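Local coordinates for protein putative enoyl-CoA hydratase (Streptomyces coelicolor A3, PDB 3G64) that probably acts on coenzyme A thioesters as a trimeric enoyl-CoA hydratase of the crotonase family, at residues P14-H18 with L19-I23; D218-A221 with L222-A225. One frame throughout, in Å; residues are numbered along the deposited sequence. Where two conformers were deposited one is given.

Contact 1: P14-H18 with L19-I23; sequences PEWRH and LRVEI
Leu19 and Val21 receive the side chain of Trp16 where the N-terminal loop turns into strand 19-24, an outermost strand of the crotonase-fold sheet within this chain. The contact is local, joining residues three and five positions apart. At Leu19, the touching branch is CD1, which lies 3.9 Å from Trp16 CB; the leucine therefore meets the root of the tryptophan side chain. Its CG sits between the backbone N and the carbonyl carbon (chi1 35°), well short of the usual +60°, a strained setting that swings CG close to the preceding peptide group. Leu19 itself is buried and also touches Val30 of the neighbouring strand 27-32 and Leu49 of helix 43-58.

Arg20 points away from the loop. Its guanidinium forms a salt bridge through NH2 with Glu70 OE1, and its backbone is hydrogen-bonded to Thr31, evidence that the antiparallel pairing with strand 27-32 is already established here.

Val21 brings the next methyl to the tryptophan. CG2, anti to the carbonyl carbon because CG1 is anti to the backbone N (chi1 -177°), comes within 3.9 Å of Trp16 CD1. The two side chains cross obliquely, and the same methyl also touches CB and CG, where the indole leaves the backbone, meeting the ring at a slant. The Trp16 side chain also rests on Asp48 and Glu55 of helix 43-58, placing the loop against that helix; His18 N is hydrogen-bonded to Asp48 OD2 on the same helix. Across the turn no direct hydrogen bond joins loop and strand. A single water bridges them instead: it donates to Trp16 O at 3.2 Å and accepts from Val21 N at 2.9 Å.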
loop_
_atom_site.group_PDB
_atom_site.type_symbol
_atom_site.label_atom_id
_atom_site.label_comp_id
_atom_site.label_asym_id
_atom_site.label_seq_id
_atom_site.Cartn_x
_atom_site.Cartn_y
_atom_site.Cartn_z
ATOM N N PRO A 14 25.493 -26.405 -17.432
ATOM C CA PRO A 14 25.524 -27.758 -16.854
ATOM C C PRO A 14 25.603 -27.753 -15.326
ATOM O O PRO A 14 24.933 -28.545 -14.670
ATOM C CB PRO A 14 26.808 -28.376 -17.423
ATOM C CG PRO A 14 27.344 -27.392 -18.418
ATOM C CD PRO A 14 26.744 -26.059 -18.123
ATOM N N GLU A 15 26.421 -26.876 -14.763
ATOM C CA GLU A 15 26.680 -26.923 -13.333
ATOM C C GLU A 15 26.723 -25.529 -12.729
ATOM O O GLU A 15 27.422 -24.652 -13.232
ATOM C CB GLU A 15 28.014 -27.616 -13.082
ATOM C CG GLU A 15 28.329 -27.825 -11.616
ATOM C CD GLU A 15 29.815 -28.067 -11.355
ATOM O OE1 GLU A 15 30.619 -28.016 -12.315
ATOM O OE2 GLU A 15 30.178 -28.297 -10.180
ATOM N N TRP A 16 25.974 -25.330 -11.651
ATOM C CA TRP A 16 25.952 -24.042 -10.967
ATOM C C TRP A 16 26.906 -24.140 -9.780
ATOM O O TRP A 16 26.660 -24.916 -8.860
ATOM C CB TRP A 16 24.527 -23.700 -10.519
ATOM C CG TRP A 16 23.612 -23.505 -11.678
ATOM C CD1 TRP A 16 22.721 -24.409 -12.187
ATOM C CD2 TRP A 16 23.513 -22.332 -12.501
ATOM N NE1 TRP A 16 22.070 -23.860 -13.265
ATOM C CE2 TRP A 16 22.538 -22.590 -13.480
ATOM C CE3 TRP A 16 24.161 -21.086 -12.504
ATOM C CZ2 TRP A 16 22.184 -21.650 -14.452
ATOM C CZ3 TRP A 16 23.814 -20.165 -13.468
ATOM C CH2 TRP A 16 22.838 -20.451 -14.436
ATOM N N ARG A 17 27.967 -23.336 -9.800
ATOM C CA ARG A 17 29.074 -23.501 -8.863
ATOM C C ARG A 17 28.947 -22.636 -7.614
ATOM O O ARG A 17 29.521 -22.951 -6.579
ATOM C CB ARG A 17 30.406 -23.230 -9.574
ATOM C CG ARG A 17 30.674 -24.172 -10.756
ATOM C CD ARG A 17 31.945 -23.813 -11.531
ATOM N NE ARG A 17 31.658 -23.053 -12.752
ATOM C CZ ARG A 17 31.757 -23.549 -13.980
ATOM N NH1 ARG A 17 31.472 -22.791 -15.037
ATOM N NH2 ARG A 17 32.147 -24.807 -14.150
ATOM N N HIS A 18 28.183 -21.550 -7.702
ATOM C CA HIS A 18 28.117 -20.587 -6.604
ATOM C C HIS A 18 26.849 -20.604 -5.771
ATOM O O HIS A 18 26.665 -19.768 -4.897
ATOM C CB HIS A 18 28.406 -19.190 -7.138
ATOM C CG HIS A 18 29.651 -19.148 -7.954
ATOM N ND1 HIS A 18 30.907 -19.202 -7.387
ATOM C CD2 HIS A 18 29.837 -19.144 -9.293
ATOM C CE1 HIS A 18 31.817 -19.193 -8.345
ATOM N NE2 HIS A 18 31.194 -19.160 -9.510
ATOM N N LEU A 19 25.973 -21.549 -6.066
ATOM C CA LEU A 19 24.847 -21.859 -5.198
ATOM C C LEU A 19 24.485 -23.303 -5.498
ATOM O O LEU A 19 24.991 -23.885 -6.467
ATOM C CB LEU A 19 23.659 -20.905 -5.426
ATOM C CG LEU A 19 23.390 -20.394 -6.840
ATOM C CD1 LEU A 19 22.854 -21.527 -7.680
ATOM C CD2 LEU A 19 22.411 -19.225 -6.884
ATOM N N ARG A 20 23.630 -23.894 -4.678
ATOM C CA ARG A 20 23.227 -25.275 -4.939
ATOM C C ARG A 20 21.832 -25.291 -5.539
ATOM O O ARG A 20 20.902 -24.694 -4.991
ATOM C CB ARG A 20 23.281 -26.133 -3.674
ATOM C CG ARG A 20 22.938 -27.607 -3.924
ATOM C CD ARG A 20 22.443 -28.314 -2.658
ATOM N NE ARG A 20 23.370 -28.094 -1.559
ATOM C CZ ARG A 20 23.010 -27.994 -0.282
ATOM N NH1 ARG A 20 21.724 -28.087 0.068
ATOM N NH2 ARG A 20 23.943 -27.782 0.643
ATOM N N VAL A 21 21.705 -25.963 -6.681
ATOM C CA VAL A 21 20.443 -26.007 -7.412
ATOM C C VAL A 21 20.020 -27.464 -7.600
ATOM O O VAL A 21 20.757 -28.245 -8.183
ATOM C CB VAL A 21 20.557 -25.378 -8.805
ATOM C CG1 VAL A 21 19.183 -25.373 -9.495
ATOM C CG2 VAL A 21 21.089 -23.985 -8.704
ATOM N N GLU A 22 18.838 -27.798 -7.100
ATOM C CA GLU A 22 18.253 -29.139 -7.225
ATOM C C GLU A 22 16.841 -28.967 -7.711
ATOM O O GLU A 22 16.109 -28.125 -7.172
ATOM C CB GLU A 22 18.163 -29.820 -5.850
ATOM C CG GLU A 22 19.487 -29.879 -5.089
ATOM C CD GLU A 22 19.330 -30.311 -3.624
ATOM O OE1 GLU A 22 18.726 -29.569 -2.804
ATOM O OE2 GLU A 22 19.842 -31.401 -3.293
ATOM N N ILE A 23 16.454 -29.767 -8.708
ATOM C CA ILE A 23 15.092 -29.777 -9.245
ATOM C C ILE A 23 14.483 -31.176 -9.131
ATOM O O ILE A 23 15.046 -32.150 -9.626
ATOM C CB ILE A 23 15.048 -29.333 -10.722
ATOM C CG1 ILE A 23 15.700 -27.958 -10.893
ATOM C CG2 ILE A 23 13.611 -29.246 -11.230
ATOM C CD1 ILE A 23 15.489 -27.381 -12.285
HETATM O O HOH W 1 24.234 -26.745 -7.937
#

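Contact 2: D218-A221 with L222-A225; sequences DGPA and LAHA
His224 and Pro220 set their side chains at about a right angle, with the imidazole reaching back from the first turn of helix 221-234 over the residues that lead into it. The ring's far end makes van der Waals contact: His224 NE2 lies 3.8 Å from Pro220 CD, and His224 CE1 is the same distance from Gly219 CA, which approaches obliquely. Nearer its root, the ring has Pro220 O over one face, 3.5 Å above the plane and displaced toward the rim. This position follows from the first torsion, which places CG anti to the carbonyl carbon and beside the backbone N (chi1 -73°), turning the imidazole toward the helix start.

The same carbonyl oxygen accepts a hydrogen bond from His224 N at 3.0 Å, with an N-H...O angle of 158° and the donor in the carbonyl plane. Thus backbone and ring of one residue both engage Pro220 O. An alanine in place of His224 would keep the backbone bond but would probably leave a gap beside Gly219 CA and Pro220 CD and take away the ring that lies against Pro220 O.

Further round the Pro220 ring, Ala223 CB stands 3.9 Å from Pro220 CG. Proline and these two helix residues also pack on a second subunit, through Thr151, Leu155 and Met180 of that chain, so this helix start lies at a trimer interface. One residue on, Ala225 N donates to Ala221 O at 2.9 Å and 163°, continuing the i to i+4 pattern. Proline at the N-cap, its carbonyl taking the first of these bonds, marks the arrangement as a helix N-terminus, here opening helix 221-234 in the C-terminal helical part of a crotonase fold.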
loop_
_atom_site.group_PDB
_atom_site.type_symbol
_atom_site.label_atom_id
_atom_site.label_comp_id
_atom_site.label_asym_id
_atom_site.label_seq_id
_atom_site.Cartn_x
_atom_site.Cartn_y
_atom_site.Cartn_z
ATOM N N ASP A 218 1.526 -28.699 -7.564
ATOM C CA ASP A 218 0.443 -29.639 -7.818
ATOM C C ASP A 218 -0.783 -28.930 -8.395
ATOM O O ASP A 218 -1.735 -29.579 -8.834
ATOM C CB ASP A 218 0.041 -30.346 -6.518
ATOM C CG ASP A 218 1.022 -31.460 -6.119
ATOM O OD1 ASP A 218 1.800 -31.940 -6.975
ATOM O OD2 ASP A 218 0.997 -31.864 -4.937
ATOM N N GLY A 219 -0.762 -27.597 -8.373
ATOM C CA GLY A 219 -1.902 -26.814 -8.808
ATOM C C GLY A 219 -1.815 -26.413 -10.272
ATOM O O GLY A 219 -0.919 -26.873 -10.994
ATOM N N PRO A 220 -2.746 -25.550 -10.722
ATOM C CA PRO A 220 -2.752 -25.128 -12.122
ATOM C C PRO A 220 -1.666 -24.042 -12.379
ATOM O O PRO A 220 -1.844 -22.878 -12.006
ATOM C CB PRO A 220 -4.169 -24.570 -12.304
ATOM C CG PRO A 220 -4.555 -24.060 -10.973
ATOM C CD PRO A 220 -3.837 -24.934 -9.947
ATOM N N ALA A 221 -0.585 -24.447 -13.036
ATOM C CA ALA A 221 0.637 -23.651 -13.142
ATOM C C ALA A 221 0.440 -22.339 -13.894
ATOM O O ALA A 221 0.915 -21.291 -13.450
ATOM C CB ALA A 221 1.778 -24.484 -13.801
ATOM N N LEU A 222 -0.235 -22.402 -15.033
ATOM C CA LEU A 222 -0.496 -21.200 -15.819
ATOM C C LEU A 222 -1.318 -20.185 -15.022
ATOM O O LEU A 222 -0.972 -19.000 -14.975
ATOM C CB LEU A 222 -1.178 -21.539 -17.140
ATOM C CG LEU A 222 -1.164 -20.390 -18.147
ATOM C CD1 LEU A 222 0.300 -19.952 -18.458
ATOM C CD2 LEU A 222 -1.915 -20.775 -19.422
ATOM N N ALA A 223 -2.386 -20.657 -14.381
ATOM C CA ALA A 223 -3.161 -19.815 -13.474
ATOM C C ALA A 223 -2.309 -19.166 -12.367
ATOM O O ALA A 223 -2.474 -17.958 -12.091
ATOM C CB ALA A 223 -4.333 -20.603 -12.856
ATOM N N HIS A 224 -1.419 -19.941 -11.730
ATOM C CA HIS A 224 -0.544 -19.390 -10.680
ATOM C C HIS A 224 0.403 -18.310 -11.224
ATOM O O HIS A 224 0.552 -17.238 -10.642
ATOM C CB HIS A 224 0.320 -20.483 -10.051
ATOM C CG HIS A 224 -0.434 -21.417 -9.153
ATOM N ND1 HIS A 224 0.012 -22.695 -8.869
ATOM C CD2 HIS A 224 -1.601 -21.266 -8.485
ATOM C CE1 HIS A 224 -0.853 -23.286 -8.057
ATOM N NE2 HIS A 224 -1.843 -22.447 -7.818
ATOM N N ALA A 225 1.051 -18.632 -12.333
ATOM C CA ALA A 225 2.064 -17.775 -12.912
ATOM C C ALA A 225 1.433 -16.435 -13.355
ATOM O O ALA A 225 1.985 -15.364 -13.098
ATOM C CB ALA A 225 2.749 -18.482 -14.090
#

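From the N terminus, contact 1 comes first: residues 14-18 turn directly into strand 19-24, an outermost strand of the six-stranded sheet within this chain, paired antiparallel with 27-32. Contact 2 follows much later, where the loop after helix 205-217 opens helix 221-234. Each contact joins consecutive residues, so each closes only a local turn; they stand in series and neither nest nor cross. The centres of contact 1 and contact 2 are 25 Å apart. Contact 1 and contact 2 do not touch, their nearest atoms being about 13 Å apart. Contact 1 ties the N-terminal loop to the sheet edge and helix 43-58, whereas contact 2 fixes the start of helix 221-234 against the loop before it, beside another subunit.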